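Local structure of O-methyltransferase, SAM-dependent (Legionella pneumophila subsp. pneumophila, 3R3H) at residues K63-G68 with I89-N94; S74-S79 with H112-R117. The protein probably transfers methyl groups from S-adenosylmethionine to hydroxyl oxygens of an unknown acceptor. All coordinates share one frame; numbering follows the deposited sequence.

Contact 1 of 2, residues K63-G68 with I89-N94; sequences KVLELG and ITCDIN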
ATOM      1  N   LYS A  63      -5.538   7.674  16.934  1.00 43.33           N
ATOM      2  CA  LYS A  63      -4.775   6.847  17.854  1.00 40.65           C
ATOM      3  C   LYS A  63      -4.127   5.673  17.104  1.00 39.14           C
ATOM      4  O   LYS A  63      -4.790   4.925  16.380  1.00 37.40           O
ATOM      5  CB  LYS A  63      -5.703   6.348  18.968  1.00 41.47           C
ATOM      6  CG  LYS A  63      -4.995   5.897  20.237  1.00 42.86           C
ATOM      7  CD  LYS A  63      -6.004   5.647  21.355  1.00 43.17           C
ATOM      8  CE  LYS A  63      -5.318   5.195  22.643  1.00 43.18           C
ATOM      9  NZ  LYS A  63      -6.279   5.086  23.797  1.00 42.91           N
ATOM     10  N   VAL A  64      -2.818   5.531  17.282  1.00 37.51           N
ATOM     11  CA  VAL A  64      -2.039   4.491  16.627  1.00 34.39           C
ATOM     12  C   VAL A  64      -1.264   3.641  17.623  1.00 33.00           C
ATOM     13  O   VAL A  64      -0.854   4.126  18.667  1.00 33.45           O
ATOM     14  CB  VAL A  64      -1.059   5.125  15.623  1.00 33.65           C
ATOM     15  CG1 VAL A  64      -0.041   4.101  15.153  1.00 34.30           C
ATOM     16  CG2 VAL A  64      -1.839   5.678  14.440  1.00 33.57           C
ATOM     17  N   LEU A  65      -1.069   2.369  17.292  1.00 30.33           N
ATOM     18  CA  LEU A  65      -0.342   1.454  18.162  1.00 29.40           C
ATOM     19  C   LEU A  65       0.672   0.662  17.348  1.00 29.23           C
ATOM     20  O   LEU A  65       0.389   0.264  16.215  1.00 29.76           O
ATOM     21  CB  LEU A  65      -1.316   0.479  18.830  1.00 27.50           C
ATOM     22  CG  LEU A  65      -0.678  -0.587  19.718  1.00 27.82           C
ATOM     23  CD1 LEU A  65      -0.350   0.051  21.046  1.00 29.15           C
ATOM     24  CD2 LEU A  65      -1.615  -1.768  19.922  1.00 25.40           C
ATOM     25  N   GLU A  66       1.861   0.459  17.904  1.00 29.23           N
ATOM     26  CA  GLU A  66       2.877  -0.336  17.229  1.00 28.16           C
ATOM     27  C   GLU A  66       3.600  -1.183  18.265  1.00 27.26           C
ATOM     28  O   GLU A  66       3.588  -0.858  19.452  1.00 25.33           O
ATOM     29  CB  GLU A  66       3.861   0.539  16.451  1.00 26.58           C
ATOM     30  CG  GLU A  66       4.487   1.649  17.228  1.00 29.89           C
ATOM     31  CD  GLU A  66       5.850   2.046  16.657  1.00 32.59           C
ATOM     32  OE1 GLU A  66       6.019   1.961  15.414  1.00 36.78           O
ATOM     33  OE2 GLU A  66       6.743   2.447  17.444  1.00 30.48           O
ATOM     34  N   LEU A  67       4.187  -2.290  17.816  1.00 27.97           N
ATOM     35  CA  LEU A  67       4.902  -3.217  18.702  1.00 29.40           C
ATOM     36  C   LEU A  67       6.170  -3.648  18.001  1.00 29.26           C
ATOM     37  O   LEU A  67       6.193  -3.755  16.767  1.00 29.81           O
ATOM     38  CB  LEU A  67       4.105  -4.488  18.961  1.00 28.35           C
ATOM     39  CG  LEU A  67       2.599  -4.557  19.192  1.00 30.92           C
ATOM     40  CD1 LEU A  67       1.808  -4.068  17.982  1.00 25.81           C
ATOM     41  CD2 LEU A  67       2.271  -6.022  19.453  1.00 30.76           C
ATOM     42  N   GLY A  68       7.218  -3.922  18.770  1.00 29.68           N
ATOM     43  CA  GLY A  68       8.453  -4.336  18.137  1.00 29.31           C
ATOM     44  C   GLY A  68       9.672  -3.971  18.941  1.00 29.63           C
ATOM     45  O   GLY A  68       9.577  -3.597  20.109  1.00 28.53           O
ATOM     46  N   ILE A  89       1.143   5.060  20.486  1.00 37.03           N
ATOM     47  CA  ILE A  89       1.651   4.263  21.589  1.00 34.06           C
ATOM     48  C   ILE A  89       2.635   3.243  21.019  1.00 34.74           C
ATOM     49  O   ILE A  89       2.243   2.287  20.357  1.00 34.28           O
ATOM     50  CB  ILE A  89       0.504   3.545  22.309  1.00 33.84           C
ATOM     51  CG1 ILE A  89      -0.374   4.588  22.997  1.00 32.25           C
ATOM     52  CG2 ILE A  89       1.057   2.525  23.308  1.00 32.47           C
ATOM     53  CD1 ILE A  89      -1.499   4.002  23.790  1.00 32.29           C
ATOM     54  N   THR A  90       3.919   3.489  21.247  1.00 34.01           N
ATOM     55  CA  THR A  90       4.978   2.614  20.771  1.00 33.37           C
ATOM     56  C   THR A  90       5.315   1.645  21.907  1.00 34.79           C
ATOM     57  O   THR A  90       5.502   2.059  23.052  1.00 34.11           O
ATOM     58  CB  THR A  90       6.222   3.461  20.349  1.00 33.33           C
ATOM     59  OG1 THR A  90       7.330   2.604  20.050  1.00 34.42           O
ATOM     60  CG2 THR A  90       6.624   4.417  21.472  1.00 32.08           C
ATOM     61  N   CYS A  91       5.354   0.350  21.600  1.00 36.16           N
ATOM     62  CA  CYS A  91       5.646  -0.655  22.624  1.00 37.06           C
ATOM     63  C   CYS A  91       7.000  -1.256  22.316  1.00 37.69           C
ATOM     64  O   CYS A  91       7.128  -1.990  21.331  1.00 38.74           O
ATOM     65  CB  CYS A  91       4.578  -1.761  22.616  1.00 37.33           C
ATOM     66  SG  CYS A  91       2.814  -1.199  22.718  1.00 41.11           S
ATOM     67  N   ASP A  92       8.011  -0.936  23.129  1.00 37.44           N
ATOM     68  CA  ASP A  92       9.348  -1.476  22.893  1.00 37.86           C
ATOM     69  C   ASP A  92       9.678  -2.650  23.817  1.00 38.39           C
ATOM     70  O   ASP A  92       9.914  -2.479  25.021  1.00 37.48           O
ATOM     71  CB  ASP A  92      10.422  -0.394  23.023  1.00 38.76           C
ATOM     72  CG  ASP A  92      11.776  -0.859  22.486  1.00 41.34           C
ATOM     73  OD1 ASP A  92      12.804  -0.178  22.718  1.00 42.74           O
ATOM     74  OD2 ASP A  92      11.813  -1.916  21.817  1.00 43.79           O
ATOM     75  N   ILE A  93       9.688  -3.842  23.216  1.00 37.66           N
ATOM     76  CA  ILE A  93       9.943  -5.104  23.902  1.00 35.82           C
ATOM     77  C   ILE A  93      11.433  -5.337  24.079  1.00 35.71           C
ATOM     78  O   ILE A  93      11.853  -6.164  24.892  1.00 37.12           O
ATOM     79  CB  ILE A  93       9.362  -6.267  23.101  1.00 32.65           C
ATOM     80  CG1 ILE A  93      10.169  -6.461  21.816  1.00 32.12           C
ATOM     81  CG2 ILE A  93       7.917  -5.958  22.753  1.00 32.45           C
ATOM     82  CD1 ILE A  93       9.805  -7.682  21.025  1.00 32.60           C
ATOM     83  N   ASN A  94      12.227  -4.605  23.306  1.00 35.41           N
ATOM     84  CA  ASN A  94      13.676  -4.716  23.359  1.00 36.13           C
ATOM     85  C   ASN A  94      14.220  -4.609  24.791  1.00 38.40           C
ATOM     86  O   ASN A  94      13.896  -3.663  25.538  1.00 39.96           O
ATOM     87  CB  ASN A  94      14.290  -3.618  22.484  1.00 34.37           C
ATOM     88  CG  ASN A  94      15.795  -3.754  22.319  1.00 32.44           C
ATOM     89  OD1 ASN A  94      16.406  -4.710  22.784  1.00 31.63           O
ATOM     90  ND2 ASN A  94      16.393  -2.798  21.631  1.00 30.88           N
TER
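Glu-66 and Thr-90 lie side by side on one face of two adjacent parallel strands, and Thr-90 OG1 donates a 2.7 Å hydrogen bond to Glu-66 OE2, on the lone pair anti to the other carboxylate oxygen. The bond suits a buried acid, since it satisfies one oxygen while Ser-74 binds OE1, so both ends of the carboxylate are tied. Glu-66 CG sits between its own backbone N and carbonyl carbon (chi1 52°), and the extended chain beyond it brings the carboxylate alongside the threonine. The backbones pair as parallel strands do: Ile-89 straddles its partner Leu-65, giving its N to Val-64 O (2.9 Å) and taking Glu-66 N on its O, and Cys-91 N then returns to Glu-66 O. The opposite face is apolar and closely packed: Leu-65 CD1 reaches across to Ile-89 CG2 at 3.6 Å and to the small thiol of Cys-91, which leaves room for it. The loose side is Lys-63, partly exposed, whose extended chain comes no closer than 4.2 Å, from CE to Ile-89 CD1. Ile-93 and Asn-94 are also partly exposed, yet Gly-68 stays buried, its O bound by Ile-93 N at 3.1 Å. Gly-68 has a phi of 152°, where a CB would jam against the preceding carbonyl oxygen. Asp-92 OD2 accepts from Asn-94 N in an Asx turn, and also from Phe-70 N. Class I methyltransferases generally bind their cofactor at this end of the sheet. Helix 73-80 packs over Glu-66 and Thr-90, helix 121-132 over Leu-65, Leu-67 and Cys-91, and strand 137-143 flanks the other edge of 63-68.

Contact 2 of 2, residues S74-S79 with H112-R117; sequences SALAMS and HKIKLR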
ATOM      1  N   SER A  74      10.024   4.573  13.624  1.00 26.17           N
ATOM      2  CA  SER A  74       8.667   4.380  13.122  1.00 24.83           C
ATOM      3  C   SER A  74       7.630   5.093  13.994  1.00 23.17           C
ATOM      4  O   SER A  74       6.573   5.496  13.510  1.00 23.35           O
ATOM      5  CB  SER A  74       8.334   2.876  13.003  1.00 23.84           C
ATOM      6  OG  SER A  74       8.762   2.144  14.139  1.00 22.84           O
ATOM      7  N   ALA A  75       7.942   5.255  15.276  1.00 23.88           N
ATOM      8  CA  ALA A  75       7.035   5.928  16.207  1.00 25.04           C
ATOM      9  C   ALA A  75       6.987   7.433  15.898  1.00 25.23           C
ATOM     10  O   ALA A  75       5.933   8.084  16.030  1.00 24.31           O
ATOM     11  CB  ALA A  75       7.503   5.699  17.651  1.00 24.54           C
ATOM     12  N   LEU A  76       8.139   7.967  15.487  1.00 24.52           N
ATOM     13  CA  LEU A  76       8.256   9.371  15.156  1.00 23.74           C
ATOM     14  C   LEU A  76       7.508   9.657  13.867  1.00 25.89           C
ATOM     15  O   LEU A  76       6.638  10.544  13.812  1.00 24.31           O
ATOM     16  CB  LEU A  76       9.727   9.727  14.998  1.00 23.48           C
ATOM     17  CG  LEU A  76      10.037  11.177  14.604  1.00 22.94           C
ATOM     18  CD1 LEU A  76       9.462  12.138  15.645  1.00 20.76           C
ATOM     19  CD2 LEU A  76      11.542  11.334  14.490  1.00 22.53           C
ATOM     20  N   ALA A  77       7.854   8.894  12.829  1.00 26.50           N
ATOM     21  CA  ALA A  77       7.223   9.032  11.512  1.00 26.29           C
ATOM     22  C   ALA A  77       5.714   8.972  11.645  1.00 25.90           C
ATOM     23  O   ALA A  77       5.007   9.753  11.022  1.00 26.39           O
ATOM     24  CB  ALA A  77       7.698   7.920  10.578  1.00 25.54           C
ATOM     25  N   MET A  78       5.230   8.041  12.463  1.00 26.12           N
ATOM     26  CA  MET A  78       3.798   7.874  12.684  1.00 27.02           C
ATOM     27  C   MET A  78       3.139   9.121  13.283  1.00 27.46           C
ATOM     28  O   MET A  78       2.081   9.542  12.803  1.00 28.15           O
ATOM     29  CB  MET A  78       3.535   6.654  13.586  1.00 27.48           C
ATOM     30  CG  MET A  78       3.317   5.355  12.801  1.00 29.79           C
ATOM     31  SD  MET A  78       3.097   3.859  13.805  1.00 31.87           S
ATOM     32  CE  MET A  78       4.272   2.781  13.000  1.00 35.04           C
ATOM     33  N   SER A  79       3.745   9.721  14.313  1.00 30.02           N
ATOM     34  CA  SER A  79       3.128  10.906  14.918  1.00 30.45           C
ATOM     35  C   SER A  79       3.257  12.130  14.021  1.00 30.56           C
ATOM     36  O   SER A  79       2.458  13.059  14.105  1.00 29.71           O
ATOM     37  CB  SER A  79       3.713  11.201  16.308  1.00 32.36           C
ATOM     38  OG  SER A  79       4.982  11.807  16.235  1.00 35.64           O
ATOM     39  N   HIS A 112       5.222  14.728  22.911  1.00 33.80           N
ATOM     40  CA  HIS A 112       3.986  14.868  23.665  1.00 31.50           C
ATOM     41  C   HIS A 112       2.903  13.983  23.072  1.00 32.29           C
ATOM     42  O   HIS A 112       1.916  13.679  23.743  1.00 32.09           O
ATOM     43  CB  HIS A 112       3.535  16.343  23.716  1.00 29.16           C
ATOM     44  CG  HIS A 112       3.184  16.934  22.382  1.00 27.36           C
ATOM     45  ND1 HIS A 112       4.117  17.162  21.391  1.00 28.86           N
ATOM     46  CD2 HIS A 112       1.994  17.334  21.871  1.00 25.56           C
ATOM     47  CE1 HIS A 112       3.518  17.673  20.327  1.00 25.70           C
ATOM     48  NE2 HIS A 112       2.230  17.787  20.593  1.00 24.67           N
ATOM     49  N   LYS A 113       3.104  13.564  21.820  1.00 31.62           N
ATOM     50  CA  LYS A 113       2.160  12.697  21.120  1.00 31.36           C
ATOM     51  C   LYS A 113       2.583  11.224  21.226  1.00 33.25           C
ATOM     52  O   LYS A 113       1.750  10.327  21.089  1.00 34.51           O
ATOM     53  CB  LYS A 113       2.061  13.086  19.639  1.00 30.06           C
ATOM     54  CG  LYS A 113       1.896  14.578  19.413  1.00 27.47           C
ATOM     55  CD  LYS A 113       1.102  14.924  18.156  1.00 24.98           C
ATOM     56  CE  LYS A 113       1.780  14.465  16.887  1.00 22.65           C
ATOM     57  NZ  LYS A 113       1.171  15.105  15.679  1.00 21.35           N
ATOM     58  N   ILE A 114       3.869  10.986  21.480  1.00 33.26           N
ATOM     59  CA  ILE A 114       4.411   9.639  21.584  1.00 32.20           C
ATOM     60  C   ILE A 114       4.440   9.101  23.024  1.00 34.03           C
ATOM     61  O   ILE A 114       5.078   9.666  23.912  1.00 35.46           O
ATOM     62  CB  ILE A 114       5.827   9.587  20.980  1.00 31.38           C
ATOM     63  CG1 ILE A 114       5.781  10.052  19.525  1.00 30.94           C
ATOM     64  CG2 ILE A 114       6.370   8.167  21.034  1.00 31.35           C
ATOM     65  CD1 ILE A 114       7.147  10.271  18.901  1.00 32.36           C
ATOM     66  N   LYS A 115       3.748   7.987  23.234  1.00 35.55           N
ATOM     67  CA  LYS A 115       3.653   7.349  24.536  1.00 34.71           C
ATOM     68  C   LYS A 115       4.399   6.004  24.527  1.00 33.72           C
ATOM     69  O   LYS A 115       3.873   4.998  24.062  1.00 34.89           O
ATOM     70  CB  LYS A 115       2.166   7.147  24.882  1.00 36.70           C
ATOM     71  CG  LYS A 115       1.846   7.156  26.371  1.00 43.20           C
ATOM     72  CD  LYS A 115       2.643   6.085  27.121  1.00 46.85           C
ATOM     73  CE  LYS A 115       2.560   6.249  28.633  1.00 49.03           C
ATOM     74  NZ  LYS A 115       1.261   5.774  29.195  1.00 52.29           N
ATOM     75  N   LEU A 116       5.623   5.995  25.046  1.00 31.65           N
ATOM     76  CA  LEU A 116       6.436   4.784  25.098  1.00 29.79           C
ATOM     77  C   LEU A 116       6.030   3.808  26.206  1.00 30.96           C
ATOM     78  O   LEU A 116       5.818   4.193  27.351  1.00 32.31           O
ATOM     79  CB  LEU A 116       7.903   5.162  25.278  1.00 27.02           C
ATOM     80  CG  LEU A 116       8.945   4.041  25.325  1.00 25.34           C
ATOM     81  CD1 LEU A 116       9.070   3.378  23.946  1.00 22.95           C
ATOM     82  CD2 LEU A 116      10.284   4.620  25.732  1.00 23.73           C
ATOM     83  N   ARG A 117       5.922   2.532  25.855  1.00 32.47           N
ATOM     84  CA  ARG A 117       5.555   1.493  26.819  1.00 33.57           C
ATOM     85  C   ARG A 117       6.598   0.404  26.722  1.00 33.26           C
ATOM     86  O   ARG A 117       6.636  -0.333  25.747  1.00 37.11           O
ATOM     87  CB  ARG A 117       4.190   0.910  26.483  1.00 33.31           C
ATOM     88  CG  ARG A 117       3.066   1.911  26.571  1.00 35.03           C
ATOM     89  CD  ARG A 117       2.725   2.228  28.001  1.00 38.08           C
ATOM     90  NE  ARG A 117       1.399   1.724  28.345  1.00 41.61           N
ATOM     91  CZ  ARG A 117       1.162   0.577  28.979  1.00 43.63           C
ATOM     92  NH1 ARG A 117       2.163  -0.215  29.359  1.00 43.93           N
ATOM     93  NH2 ARG A 117      -0.091   0.218  29.231  1.00 45.40           N
TER
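The helix of a beta-alpha-beta crossover, residues 73-80, packs here beside strand 114-118, which lies at the edge of this chain's sheet, and Ile-114 reaches across from the strand to the helix. Its CD1 is the leading atom: it lies 3.8 Å from both Ala-75 O and Ser-79 OG and 4.0 Å from Leu-76 CA, so the isoleucine end rests on the helix backbone. The CG2 branch, anti to the backbone N, instead meets the methyl of Ala-75 (CG2 to CB 4.3 Å). Alanine and serine, with short side chains, let the helix come near enough for this. Helix 73-80 is the connection between strands 63-68 and 87-92 in this Rossmann-like methyltransferase fold, and it runs roughly antiparallel to the strand segment, at 152° between their directions, with 9.6 Å between the axes.

At the C-terminal end of the helix, a bend at chi3 (-63°) turns the amine of Lys-113 toward the backbone: NZ donates a hydrogen bond to Ser-79 O at 2.9 Å, and another to Leu-82 O. A cation suits the carbonyl-rich end of a helix, whose dipole would be expected to favour it. Lys-113 CE also packs on Ser-79 CB at 3.8 Å. Ser-79 OG, meanwhile, donates to Leu-76 O at 3.2 Å, so the hydroxyl is satisfied within the helix while Ile-114 lies against it.

How the contacts relate
The centres of the two contacts are 8 Å apart, and their segments alternate along the chain: 63-68, 74-79, 89-94, then 112-117. Contact 1 joins the two strands of a beta-alpha-beta unit, and contact 2 sets the helix of that unit against the next strand out, 114-118. Strand 87-92, part of contact 1, lies between 63-68 and 114-118 in the sheet; Arg-117 pairs with it through its backbone, probably by hydrogen bonds to Thr-90 and Asp-92. Ala-75 and Met-78 of the helix also pack against the Glu-66 carboxylate. Together the contacts set the crossover helix against one face of the parallel strands, within the Rossmann-like core of the family, buried where helix and strands meet.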